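Local coordinates for EGF family domain-containing protein (PDB 4Z80) that binds a peptide of the rhoptry neck protein RON2L1 and so probably takes part in forming the moving junction through which the parasite invades host cells, at residues D175-S180 against F275-A280; S256-C261 against G287-L292; D298-T303 against S394-Q399; T250-C255 against P338-K343. One frame throughout, in Å; residues are numbered along the deposited sequence.

Interaction 1 (D175-S180 against F275-A280); sequences DKEFDS and FRSLPA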
loop_
_atom_site.group_PDB
_atom_site.type_symbol
_atom_site.label_atom_id
_atom_site.label_comp_id
_atom_site.label_asym_id
_atom_site.label_seq_id
_atom_site.Cartn_x
_atom_site.Cartn_y
_atom_site.Cartn_z
ATOM N N ASP A 175 3.256 -5.779 21.307
ATOM C CA ASP A 175 2.914 -6.302 19.983
ATOM C C ASP A 175 4.180 -6.849 19.343
ATOM O O ASP A 175 5.155 -6.117 19.183
ATOM C CB ASP A 175 2.299 -5.181 19.131
ATOM C CG ASP A 175 1.736 -5.665 17.796
ATOM O OD1 ASP A 175 2.210 -6.684 17.239
ATOM O OD2 ASP A 175 0.813 -4.985 17.291
ATOM N N LYS A 176 4.166 -8.121 18.954
ATOM C CA LYS A 176 5.372 -8.756 18.436
ATOM C C LYS A 176 5.819 -8.181 17.088
ATOM O O LYS A 176 6.957 -8.401 16.670
ATOM C CB LYS A 176 5.156 -10.269 18.335
ATOM C CG LYS A 176 4.878 -10.903 19.692
ATOM C CD LYS A 176 4.953 -12.420 19.656
ATOM C CE LYS A 176 4.756 -12.995 21.051
ATOM N NZ LYS A 176 5.006 -14.463 21.109
ATOM N N GLU A 177 4.950 -7.414 16.431
ATOM C CA GLU A 177 5.326 -6.748 15.182
ATOM C C GLU A 177 5.833 -5.322 15.392
ATOM O O GLU A 177 6.347 -4.697 14.466
ATOM C CB GLU A 177 4.143 -6.729 14.206
ATOM C CG GLU A 177 3.829 -8.098 13.637
ATOM C CD GLU A 177 3.104 -8.024 12.313
ATOM O OE1 GLU A 177 1.922 -7.623 12.305
ATOM O OE2 GLU A 177 3.722 -8.363 11.282
ATOM N N PHE A 178 5.674 -4.802 16.604
ATOM C CA PHE A 178 6.100 -3.446 16.912
ATOM C C PHE A 178 7.548 -3.450 17.376
ATOM O O PHE A 178 7.979 -4.382 18.047
ATOM C CB PHE A 178 5.201 -2.844 17.987
ATOM C CG PHE A 178 5.444 -1.377 18.246
ATOM C CD1 PHE A 178 4.786 -0.417 17.500
ATOM C CD2 PHE A 178 6.309 -0.963 19.250
ATOM C CE1 PHE A 178 4.988 0.928 17.730
ATOM C CE2 PHE A 178 6.525 0.390 19.485
ATOM C CZ PHE A 178 5.863 1.335 18.728
ATOM N N ASP A 179 8.295 -2.417 16.999
ATOM C CA ASP A 179 9.652 -2.231 17.497
ATOM C C ASP A 179 9.863 -0.752 17.791
ATOM O O ASP A 179 9.651 0.084 16.927
ATOM C CB ASP A 179 10.682 -2.734 16.489
ATOM C CG ASP A 179 12.106 -2.564 16.985
ATOM O OD1 ASP A 179 12.617 -3.495 17.643
ATOM O OD2 ASP A 179 12.704 -1.497 16.733
ATOM N N SER A 180 10.288 -0.432 19.011
ATOM C CA SER A 180 10.354 0.962 19.443
ATOM C C SER A 180 11.434 1.772 18.728
ATOM O O SER A 180 11.354 2.997 18.674
ATOM C CB SER A 180 10.581 1.030 20.955
ATOM O OG SER A 180 11.797 0.397 21.316
ATOM N N PHE A 275 -8.470 -1.890 11.948
ATOM C CA PHE A 275 -7.465 -1.393 11.014
ATOM C C PHE A 275 -6.078 -1.864 11.431
ATOM O O PHE A 275 -5.576 -1.485 12.488
ATOM C CB PHE A 275 -7.499 0.140 10.943
ATOM C CG PHE A 275 -8.794 0.695 10.410
ATOM C CD1 PHE A 275 -9.031 0.740 9.046
ATOM C CD2 PHE A 275 -9.778 1.155 11.269
ATOM C CE1 PHE A 275 -10.216 1.247 8.545
ATOM C CE2 PHE A 275 -10.967 1.655 10.774
ATOM C CZ PHE A 275 -11.185 1.700 9.405
ATOM N N ARG A 276 -5.454 -2.694 10.604
ATOM C CA ARG A 276 -4.129 -3.209 10.905
ATOM C C ARG A 276 -3.389 -3.539 9.623
ATOM O O ARG A 276 -3.995 -3.960 8.636
ATOM C CB ARG A 276 -4.207 -4.455 11.797
ATOM C CG ARG A 276 -2.852 -5.066 12.139
ATOM C CD ARG A 276 -2.942 -6.108 13.241
ATOM N NE ARG A 276 -1.631 -6.692 13.517
ATOM C CZ ARG A 276 -0.836 -6.375 14.539
ATOM N NH1 ARG A 276 -1.197 -5.468 15.442
ATOM N NH2 ARG A 276 0.337 -6.985 14.654
ATOM N N SER A 277 -2.076 -3.341 9.652
ATOM C CA SER A 277 -1.201 -3.674 8.540
ATOM C C SER A 277 -1.700 -3.075 7.230
ATOM O O SER A 277 -1.758 -3.741 6.199
ATOM C CB SER A 277 -1.053 -5.193 8.430
ATOM O OG SER A 277 -0.526 -5.699 9.646
ATOM N N LEU A 278 -2.027 -1.793 7.278
ATOM C CA LEU A 278 -2.649 -1.132 6.142
ATOM C C LEU A 278 -1.680 -0.998 4.984
ATOM O O LEU A 278 -0.511 -0.670 5.181
ATOM C CB LEU A 278 -3.161 0.250 6.540
ATOM C CG LEU A 278 -4.271 0.278 7.592
ATOM C CD1 LEU A 278 -4.671 1.715 7.884
ATOM C CD2 LEU A 278 -5.476 -0.529 7.160
ATOM N N PRO A 279 -2.167 -1.213 3.756
ATOM C CA PRO A 279 -1.336 -0.906 2.597
ATOM C C PRO A 279 -1.228 0.604 2.395
ATOM O O PRO A 279 -1.931 1.380 3.054
ATOM C CB PRO A 279 -2.085 -1.589 1.450
ATOM C CG PRO A 279 -3.503 -1.512 1.837
ATOM C CD PRO A 279 -3.531 -1.606 3.357
ATOM N N ALA A 280 -0.346 1.022 1.497
ATOM C CA ALA A 280 -0.102 2.435 1.277
ATOM C C ALA A 280 0.274 2.712 -0.164
ATOM O O ALA A 280 0.730 1.824 -0.886
ATOM C CB ALA A 280 1.001 2.937 2.216
HETATM O O HOH W 1 0.044 -8.175 10.407
HETATM O O HOH W 2 1.757 -5.087 11.046
#
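The guanidinium of Arg276 has the carboxylate of Asp175 at its edge, the two planes nearly coplanar (17° apart), while the carboxylate of Glu177 approaches it obliquely. Arg276 holds Asp175 end-on: NH1 donates to OD2 at 2.8 Å and NH2 to OD1 at 3.2 Å, both bonds nearly straight. Arg276 NH2 also donates to Glu177 OE1 at 2.9 Å, meeting its anti lone pair but lying 31° out of the guanidinium plane. Arg276 can span the gap because its side chain is extended from CG to NE; Tyr64 O takes the bond from NE. The acidic partners sit on a type I beta turn from Asp175 to Phe178; an Asx turn is laid over its start, Asp175 OD1 accepting from Glu177 N at 2.9 Å, from above the carboxylate plane. This buried salt-bridge network joins the loop after helix 165-172 to the loop leading into strand 280-283. His264 and Ser66 add bonds to Asp175, and Glu177 OE2 is taken by His335 and Trp30 N, so each carboxylate has several partners. Two waters bridge Glu177 OE1 to Ser277 OG, each about 2.7 Å from the hydroxyl oxygen.

Interaction 2 (S256-C261 against G287-L292); sequences SILSRC and GECRLL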
loop_
_atom_site.group_PDB
_atom_site.type_symbol
_atom_site.label_atom_id
_atom_site.label_comp_id
_atom_site.label_asym_id
_atom_site.label_seq_id
_atom_site.Cartn_x
_atom_site.Cartn_y
_atom_site.Cartn_z
ATOM N N SER A 256 6.187 1.847 4.027
ATOM C CA SER A 256 5.621 0.672 4.707
ATOM C C SER A 256 5.834 0.746 6.227
ATOM O O SER A 256 4.991 0.276 6.994
ATOM C CB SER A 256 6.210 -0.637 4.151
ATOM O OG SER A 256 7.523 -0.907 4.632
ATOM N N ILE A 257 6.942 1.349 6.663
ATOM C CA ILE A 257 7.214 1.472 8.090
ATOM C C ILE A 257 6.170 2.371 8.744
ATOM O O ILE A 257 5.740 2.114 9.871
ATOM C CB ILE A 257 8.638 2.032 8.354
ATOM C CG1 ILE A 257 9.693 0.972 8.006
ATOM C CG2 ILE A 257 8.798 2.489 9.821
ATOM C CD1 ILE A 257 11.138 1.470 8.090
ATOM N N LEU A 258 5.760 3.435 8.055
ATOM C CA LEU A 258 4.708 4.288 8.591
ATOM C C LEU A 258 3.457 3.456 8.877
ATOM O O LEU A 258 2.834 3.607 9.921
ATOM C CB LEU A 258 4.380 5.442 7.634
ATOM C CG LEU A 258 3.288 6.406 8.117
ATOM C CD1 LEU A 258 3.676 7.074 9.442
ATOM C CD2 LEU A 258 2.988 7.459 7.059
ATOM N N SER A 259 3.104 2.549 7.969
ATOM C CA SER A 259 1.970 1.661 8.211
ATOM C C SER A 259 2.198 0.703 9.371
ATOM O O SER A 259 1.351 0.567 10.253
ATOM C CB SER A 259 1.641 0.844 6.960
ATOM O OG SER A 259 0.810 -0.255 7.326
ATOM N N ARG A 260 3.343 0.028 9.357
ATOM C CA ARG A 260 3.685 -0.935 10.398
ATOM C C ARG A 260 3.479 -0.351 11.788
ATOM O O ARG A 260 2.940 -0.997 12.689
ATOM C CB ARG A 260 5.142 -1.374 10.233
ATOM C CG ARG A 260 5.632 -2.290 11.327
ATOM C CD ARG A 260 7.087 -2.645 11.147
ATOM N NE ARG A 260 7.560 -3.446 12.261
ATOM C CZ ARG A 260 8.804 -3.898 12.383
ATOM N NH1 ARG A 260 9.710 -3.611 11.462
ATOM N NH2 ARG A 260 9.137 -4.634 13.434
ATOM N N CYS A 261 3.905 0.892 11.946
ATOM C CA CYS A 261 4.027 1.478 13.274
ATOM C C CYS A 261 2.761 2.157 13.792
ATOM O O CYS A 261 2.681 2.467 14.981
ATOM C CB CYS A 261 5.171 2.493 13.285
ATOM S SG CYS A 261 6.790 1.780 12.962
ATOM N N GLY A 287 7.270 12.279 -2.901
ATOM C CA GLY A 287 7.603 11.697 -1.616
ATOM C C GLY A 287 6.404 11.462 -0.708
ATOM O O GLY A 287 6.568 11.037 0.433
ATOM N N GLU A 288 5.193 11.703 -1.198
ATOM C CA GLU A 288 4.027 11.504 -0.351
ATOM C C GLU A 288 3.771 10.022 -0.066
ATOM O O GLU A 288 3.749 9.193 -0.988
ATOM C CB GLU A 288 2.781 12.130 -0.975
ATOM C CG GLU A 288 1.556 11.958 -0.089
ATOM C CD GLU A 288 0.383 12.807 -0.517
ATOM O OE1 GLU A 288 0.371 13.277 -1.676
ATOM O OE2 GLU A 288 -0.526 13.009 0.310
ATOM N N CYS A 289 3.575 9.706 1.212
ATOM C CA CYS A 289 3.169 8.377 1.665
ATOM C C CYS A 289 1.749 8.479 2.205
ATOM O O CYS A 289 1.507 9.182 3.187
ATOM C CB CYS A 289 4.128 7.846 2.739
ATOM S SG CYS A 289 3.693 6.250 3.461
ATOM N N ARG A 290 0.810 7.787 1.565
ATOM C CA ARG A 290 -0.600 7.844 1.954
ATOM C C ARG A 290 -1.086 6.452 2.341
ATOM O O ARG A 290 -1.050 5.535 1.529
ATOM C CB ARG A 290 -1.451 8.402 0.816
ATOM C CG ARG A 290 -2.827 8.849 1.252
ATOM C CD ARG A 290 -2.786 10.295 1.757
ATOM N NE ARG A 290 -4.080 10.719 2.282
ATOM C CZ ARG A 290 -5.136 10.994 1.523
ATOM N NH1 ARG A 290 -5.050 10.876 0.204
ATOM N NH2 ARG A 290 -6.277 11.372 2.076
ATOM N N LEU A 291 -1.520 6.295 3.587
ATOM C CA LEU A 291 -2.085 5.036 4.054
ATOM C C LEU A 291 -3.456 4.826 3.429
ATOM O O LEU A 291 -4.218 5.780 3.283
ATOM C CB LEU A 291 -2.201 5.029 5.578
ATOM C CG LEU A 291 -0.892 5.221 6.349
ATOM C CD1 LEU A 291 -1.191 5.274 7.834
ATOM C CD2 LEU A 291 0.124 4.139 6.048
ATOM N N LEU A 292 -3.743 3.582 3.043
ATOM C CA LEU A 292 -5.061 3.198 2.544
ATOM C C LEU A 292 -5.835 2.520 3.665
ATOM O O LEU A 292 -5.273 1.760 4.459
ATOM C CB LEU A 292 -4.950 2.267 1.343
ATOM C CG LEU A 292 -4.144 2.786 0.152
ATOM C CD1 LEU A 292 -4.062 1.713 -0.931
ATOM C CD2 LEU A 292 -4.742 4.059 -0.410
#
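Leu258 is the first residue of 256-261 to reach the strand, with its CD2 methyl 3.9 Å from Cys289 SG. Its CG stands anti to the backbone N (chi1 -180°), and from there the isobutyl group also comes alongside Leu291, Leu258 CG lying 4.4 Å from Leu291 CD2. One residue further on, Ser259 meets the same leucine with its CB and CA: Leu291 CD2 lies 3.7 Å from Ser259 CB and 3.8 Å from Ser259 CA. A single methyl of Leu291 therefore serves both helix residues. The hydroxyl of Ser259 is engaged apart from this apolar contact, in hydrogen bonds with Leu278 O and Ser334 OG. The arrangement is a helix packed against one face of a four-stranded antiparallel sheet, here over an outermost strand, 289-291, in a region that matches the apical membrane antigen 1 family, of the PAN clan; the short helix and strand axes approach to 8.8 Å at 35°. Cys289 and Leu291, two apart on the strand, both point toward the helix, whereas Arg290 between them points away; its NH1 donates to Lys118 O. The sulfur that Leu258 covers belongs to the disulfide with Cys255, one turn earlier on helix 252-262, which makes the link between helix and strand covalent. At the end of the segment, Cys261 forms a disulfide with Cys183.

Interaction 3 (D298-T303 against S394-Q399); sequences DFRSST and SSLSSQ
Arg300 places CG between its backbone N and carbonyl carbon (chi1 62°) and bends again at chi3 (74°), a course that folds the side chain back beside Asp298 and presents one guanidinium face to Leu396. In Leu396, chi1 -70° turns CG toward the ion pair, where the two methyls branch to different partners. Leu396 CD2 sits over the centre of the guanidinium, 3.9 Å from Arg300 CZ. CD1 lies over the carboxylate of Asp298 on that same side of the ion pair, Leu396 CD1 4.0 Å from Asp298 OD2. The acid and the base are themselves paired side-on: Arg300 NE donates to Asp298 OD1 at 3.0 Å and Arg300 NH2 to OD2 at 2.8 Å, each carboxylate oxygen using its syn lone pair. At the edge of the guanidinium, a water accepts from Arg300 NH2 at 3.0 Å and from Gln399 NE2 at 3.2 Å. Gln399 NE2 also donates to Met387 O. The contact links the loop before strand 318-321 to the loop between helix 378-387 and strand 405-410, with Tyr57 touching both Asp298 and Leu396. Because the ion pair lies within one segment, the loops are joined by van der Waals contact of leucine methyls with a charged pair, and by one water bridge. The paired carboxylate probably offsets part of the charge on Arg300, which also lies close to Arg319.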
loop_
_atom_site.group_PDB
_atom_site.type_symbol
_atom_site.label_atom_id
_atom_site.label_comp_id
_atom_site.label_asym_id
_atom_site.label_seq_id
_atom_site.Cartn_x
_atom_site.Cartn_y
_atom_site.Cartn_z
ATOM N N ASP A 298 -9.491 -5.633 -5.505
ATOM C CA ASP A 298 -10.393 -5.883 -6.635
ATOM C C ASP A 298 -11.764 -6.253 -6.093
ATOM O O ASP A 298 -11.870 -7.114 -5.225
ATOM C CB ASP A 298 -9.843 -7.006 -7.527
ATOM C CG ASP A 298 -10.546 -7.101 -8.875
ATOM O OD1 ASP A 298 -11.689 -7.594 -8.928
ATOM O OD2 ASP A 298 -9.932 -6.716 -9.894
ATOM N N PHE A 299 -12.807 -5.615 -6.608
ATOM C CA PHE A 299 -14.181 -5.956 -6.243
ATOM C C PHE A 299 -15.039 -5.662 -7.457
ATOM O O PHE A 299 -15.032 -4.547 -7.971
ATOM C CB PHE A 299 -14.655 -5.165 -5.020
ATOM C CG PHE A 299 -16.002 -5.605 -4.486
ATOM C CD1 PHE A 299 -16.243 -6.938 -4.202
ATOM C CD2 PHE A 299 -17.010 -4.685 -4.246
ATOM C CE1 PHE A 299 -17.466 -7.347 -3.704
ATOM C CE2 PHE A 299 -18.237 -5.091 -3.746
ATOM C CZ PHE A 299 -18.465 -6.427 -3.478
ATOM N N ARG A 300 -15.739 -6.675 -7.956
ATOM C CA ARG A 300 -16.492 -6.528 -9.196
ATOM C C ARG A 300 -17.748 -7.400 -9.186
ATOM O O ARG A 300 -18.295 -7.718 -10.242
ATOM C CB ARG A 300 -15.614 -6.875 -10.401
ATOM C CG ARG A 300 -15.113 -8.307 -10.416
ATOM C CD ARG A 300 -14.272 -8.595 -11.653
ATOM N NE ARG A 300 -12.943 -7.996 -11.592
ATOM C CZ ARG A 300 -12.092 -7.966 -12.611
ATOM N NH1 ARG A 300 -12.438 -8.492 -13.781
ATOM N NH2 ARG A 300 -10.898 -7.406 -12.457
ATOM N N SER A 301 -18.198 -7.763 -7.991
ATOM C CA SER A 301 -19.445 -8.506 -7.809
ATOM C C SER A 301 -20.670 -7.738 -8.268
ATOM O O SER A 301 -20.634 -6.522 -8.414
ATOM C CB SER A 301 -19.617 -8.860 -6.336
ATOM O OG SER A 301 -18.543 -9.658 -5.889
ATOM N N SER A 302 -21.775 -8.457 -8.449
ATOM C CA SER A 302 -23.023 -7.840 -8.859
ATOM C C SER A 302 -23.515 -6.799 -7.858
ATOM O O SER A 302 -24.309 -5.932 -8.210
ATOM C CB SER A 302 -24.099 -8.903 -9.048
ATOM O OG SER A 302 -24.323 -9.596 -7.847
ATOM N N THR A 303 -23.031 -6.887 -6.622
ATOM C CA THR A 303 -23.420 -5.956 -5.571
ATOM C C THR A 303 -22.507 -4.740 -5.452
ATOM O O THR A 303 -22.773 -3.860 -4.634
ATOM C CB THR A 303 -23.432 -6.649 -4.204
ATOM O OG1 THR A 303 -22.149 -7.235 -3.962
ATOM C CG2 THR A 303 -24.503 -7.729 -4.152
ATOM N N SER A 394 -9.143 -16.148 -5.201
ATOM C CA SER A 394 -9.814 -17.210 -5.978
ATOM C C SER A 394 -10.452 -16.794 -7.301
ATOM O O SER A 394 -10.171 -17.399 -8.337
ATOM C CB SER A 394 -10.890 -17.891 -5.128
ATOM O OG SER A 394 -10.306 -18.576 -4.036
ATOM N N SER A 395 -11.299 -15.774 -7.294
ATOM C CA SER A 395 -12.189 -15.570 -8.425
ATOM C C SER A 395 -11.496 -15.191 -9.737
ATOM O O SER A 395 -12.039 -15.453 -10.808
ATOM C CB SER A 395 -13.236 -14.520 -8.070
ATOM O OG SER A 395 -12.639 -13.285 -7.767
ATOM N N LEU A 396 -10.302 -14.599 -9.670
ATOM C CA LEU A 396 -9.566 -14.215 -10.880
ATOM C C LEU A 396 -8.621 -15.301 -11.421
ATOM O O LEU A 396 -7.878 -15.067 -12.380
ATOM C CB LEU A 396 -8.767 -12.938 -10.605
ATOM C CG LEU A 396 -9.605 -11.677 -10.435
ATOM C CD1 LEU A 396 -8.780 -10.505 -9.931
ATOM C CD2 LEU A 396 -10.295 -11.298 -11.720
ATOM N N SER A 397 -8.659 -16.494 -10.832
ATOM C CA SER A 397 -7.733 -17.560 -11.222
ATOM C C SER A 397 -7.839 -17.968 -12.698
ATOM O O SER A 397 -6.865 -18.448 -13.292
ATOM C CB SER A 397 -7.950 -18.789 -10.333
ATOM O OG SER A 397 -9.198 -19.392 -10.626
ATOM N N SER A 398 -9.007 -17.780 -13.299
ATOM C CA SER A 398 -9.226 -18.150 -14.695
ATOM C C SER A 398 -8.597 -17.123 -15.635
ATOM O O SER A 398 -8.387 -17.400 -16.819
ATOM C CB SER A 398 -10.726 -18.286 -14.974
ATOM O OG SER A 398 -11.408 -17.093 -14.634
ATOM N N GLN A 399 -8.296 -15.946 -15.092
ATOM C CA GLN A 399 -7.685 -14.870 -15.869
ATOM C C GLN A 399 -6.167 -14.860 -15.726
ATOM O O GLN A 399 -5.458 -14.844 -16.727
ATOM C CB GLN A 399 -8.251 -13.515 -15.447
ATOM C CG GLN A 399 -7.578 -12.328 -16.113
ATOM C CD GLN A 399 -8.287 -11.033 -15.798
ATOM O OE1 GLN A 399 -9.512 -10.933 -15.931
ATOM N NE2 GLN A 399 -7.524 -10.027 -15.364
HETATM O O HOH W 3 -8.803 -7.211 -14.614
#

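Interaction 4 (T250-C255 against P338-K343); sequences TGPFEC and PDHETK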
loop_
_atom_site.group_PDB
_atom_site.type_symbol
_atom_site.label_atom_id
_atom_site.label_comp_id
_atom_site.label_asym_id
_atom_site.label_seq_id
_atom_site.Cartn_x
_atom_site.Cartn_y
_atom_site.Cartn_z
ATOM N N THR A 250 11.746 8.224 2.581
ATOM C CA THR A 250 12.508 8.504 1.370
ATOM C C THR A 250 12.199 7.548 0.219
ATOM O O THR A 250 12.608 7.790 -0.914
ATOM C CB THR A 250 14.024 8.450 1.656
ATOM O OG1 THR A 250 14.368 7.180 2.220
ATOM C CG2 THR A 250 14.418 9.544 2.635
ATOM N N GLY A 251 11.470 6.474 0.502
ATOM C CA GLY A 251 11.196 5.469 -0.507
ATOM C C GLY A 251 10.061 4.572 -0.080
ATOM O O GLY A 251 9.531 4.720 1.014
ATOM N N PRO A 252 9.680 3.629 -0.950
ATOM C CA PRO A 252 8.529 2.773 -0.641
ATOM C C PRO A 252 8.690 1.955 0.637
ATOM O O PRO A 252 7.697 1.766 1.331
ATOM C CB PRO A 252 8.417 1.862 -1.870
ATOM C CG PRO A 252 9.627 2.098 -2.696
ATOM C CD PRO A 252 10.175 3.435 -2.321
ATOM N N PHE A 253 9.883 1.469 0.971
ATOM C CA PHE A 253 10.007 0.694 2.199
ATOM C C PHE A 253 9.767 1.564 3.434
ATOM O O PHE A 253 9.112 1.137 4.386
ATOM C CB PHE A 253 11.371 0.017 2.308
ATOM C CG PHE A 253 11.587 -0.650 3.636
ATOM C CD1 PHE A 253 10.833 -1.753 4.005
ATOM C CD2 PHE A 253 12.509 -0.144 4.539
ATOM C CE1 PHE A 253 11.005 -2.348 5.230
ATOM C CE2 PHE A 253 12.691 -0.741 5.768
ATOM C CZ PHE A 253 11.937 -1.843 6.121
ATOM N N GLU A 254 10.291 2.784 3.429
ATOM C CA GLU A 254 10.054 3.685 4.544
ATOM C C GLU A 254 8.559 3.990 4.683
ATOM O O GLU A 254 8.045 4.131 5.787
ATOM C CB GLU A 254 10.867 4.962 4.367
ATOM C CG GLU A 254 12.378 4.749 4.544
ATOM C CD GLU A 254 13.054 4.085 3.348
ATOM O OE1 GLU A 254 12.462 4.046 2.248
ATOM O OE2 GLU A 254 14.195 3.599 3.513
ATOM N N CYS A 255 7.855 4.048 3.558
ATOM C CA CYS A 255 6.413 4.249 3.584
ATOM C C CYS A 255 5.728 3.072 4.288
ATOM O O CYS A 255 4.804 3.271 5.081
ATOM C CB CYS A 255 5.897 4.432 2.156
ATOM S SG CYS A 255 4.144 4.844 2.028
ATOM N N PRO A 338 12.801 -5.315 3.503
ATOM C CA PRO A 338 13.758 -4.207 3.578
ATOM C C PRO A 338 14.906 -4.350 2.587
ATOM O O PRO A 338 15.638 -3.382 2.346
ATOM C CB PRO A 338 14.259 -4.283 5.027
ATOM C CG PRO A 338 14.077 -5.685 5.419
ATOM C CD PRO A 338 12.831 -6.151 4.713
ATOM N N ASP A 339 15.046 -5.541 2.015
ATOM C CA ASP A 339 16.059 -5.814 1.001
ATOM C C ASP A 339 15.445 -5.763 -0.406
ATOM O O ASP A 339 15.955 -6.381 -1.330
ATOM C CB ASP A 339 16.715 -7.185 1.247
ATOM C CG ASP A 339 15.698 -8.304 1.408
ATOM O OD1 ASP A 339 14.482 -8.027 1.314
ATOM O OD2 ASP A 339 16.111 -9.461 1.618
ATOM N N HIS A 340 14.363 -5.008 -0.577
ATOM C CA HIS A 340 13.616 -5.073 -1.831
ATOM C C HIS A 340 14.427 -4.604 -3.040
ATOM O O HIS A 340 14.205 -5.071 -4.151
ATOM C CB HIS A 340 12.298 -4.276 -1.724
ATOM C CG HIS A 340 12.477 -2.792 -1.625
ATOM N ND1 HIS A 340 12.481 -1.964 -2.729
ATOM C CD2 HIS A 340 12.669 -1.989 -0.552
ATOM C CE1 HIS A 340 12.658 -0.714 -2.337
ATOM N NE2 HIS A 340 12.776 -0.701 -1.022
ATOM N N GLU A 341 15.382 -3.700 -2.850
ATOM C CA GLU A 341 16.181 -3.249 -3.986
ATOM C C GLU A 341 16.962 -4.377 -4.645
ATOM O O GLU A 341 17.217 -4.326 -5.851
ATOM C CB GLU A 341 17.152 -2.153 -3.562
ATOM C CG GLU A 341 16.454 -0.874 -3.160
ATOM C CD GLU A 341 16.102 -0.831 -1.689
ATOM O OE1 GLU A 341 16.144 -1.890 -1.017
ATOM O OE2 GLU A 341 15.793 0.279 -1.202
ATOM N N THR A 342 17.329 -5.398 -3.875
ATOM C CA THR A 342 18.114 -6.504 -4.414
ATOM C C THR A 342 17.293 -7.776 -4.571
ATOM O O THR A 342 17.786 -8.759 -5.111
ATOM C CB THR A 342 19.346 -6.826 -3.528
ATOM O OG1 THR A 342 18.930 -7.131 -2.191
ATOM C CG2 THR A 342 20.305 -5.649 -3.509
ATOM N N LYS A 343 16.043 -7.750 -4.115
ATOM C CA LYS A 343 15.177 -8.932 -4.137
ATOM C C LYS A 343 13.956 -8.763 -5.035
ATOM O O LYS A 343 13.253 -9.742 -5.315
ATOM C CB LYS A 343 14.712 -9.281 -2.718
ATOM C CG LYS A 343 15.791 -9.892 -1.841
ATOM C CD LYS A 343 16.075 -11.337 -2.237
ATOM C CE LYS A 343 17.129 -11.966 -1.362
ATOM N NZ LYS A 343 17.380 -13.377 -1.780
HETATM O O HOH W 4 12.532 2.071 -0.196
#
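Phe253 and Pro338 form the tight part of this contact: the proline lies over one face of the phenyl ring, with Pro338 CA 3.8 Å from the ring centroid and 15° off its normal, a CH-pi contact. Pro338 CB comes still nearer at the far end of the ring, 3.5 Å from Phe253 CZ. With CG anti to the backbone N (chi1 173°), the ring is carried from the first turn of its helix toward Pro338; Tyr45 meets it edge-to-face. The packing joins the start of helix 252-262, where Gly251 is the N-cap residue, to the short helix 340-343 and the residues just before it, Pro338 and the N-cap Asp339, within the apical membrane antigen family region. Strand 36-40 lies beside both, and its Arg40 makes salt bridges to Glu254 and Glu341. The His340 side is looser and includes water. Phe253 CB approaches the imidazole obliquely, 3.7 Å from His340 NE2, and Pro252 CG stands 4.2 Å from His340 CE1. A water in the imidazole plane lies 2.9 Å from His340 NE2; it accepts from Phe253 N at 3.0 Å and donates to Glu254 OE1 at 3.1 Å, connecting the histidine to the longer helix.

How the interactions relate
From the N terminus, the first segment met is 175-180, whose loop interaction 1 closes at 275-280. Before that closure the chain runs through helix 252-262, whose start opens interaction 4 and whose next turns open interaction 2, so interaction 1 crosses both. Interaction 2 closes at strand 289-291 and nests inside the longer loop that interaction 4 closes at 338-343. Interaction 1 is tied to the same helix, probably by the Glu177 O to Arg260 NE bond. Interaction 3 follows interactions 1 and 2 in series: it opens at 298-303, crosses interaction 4 and closes at 394-399, about 30 Å from it between centres, on the opposite side of the chain's centre.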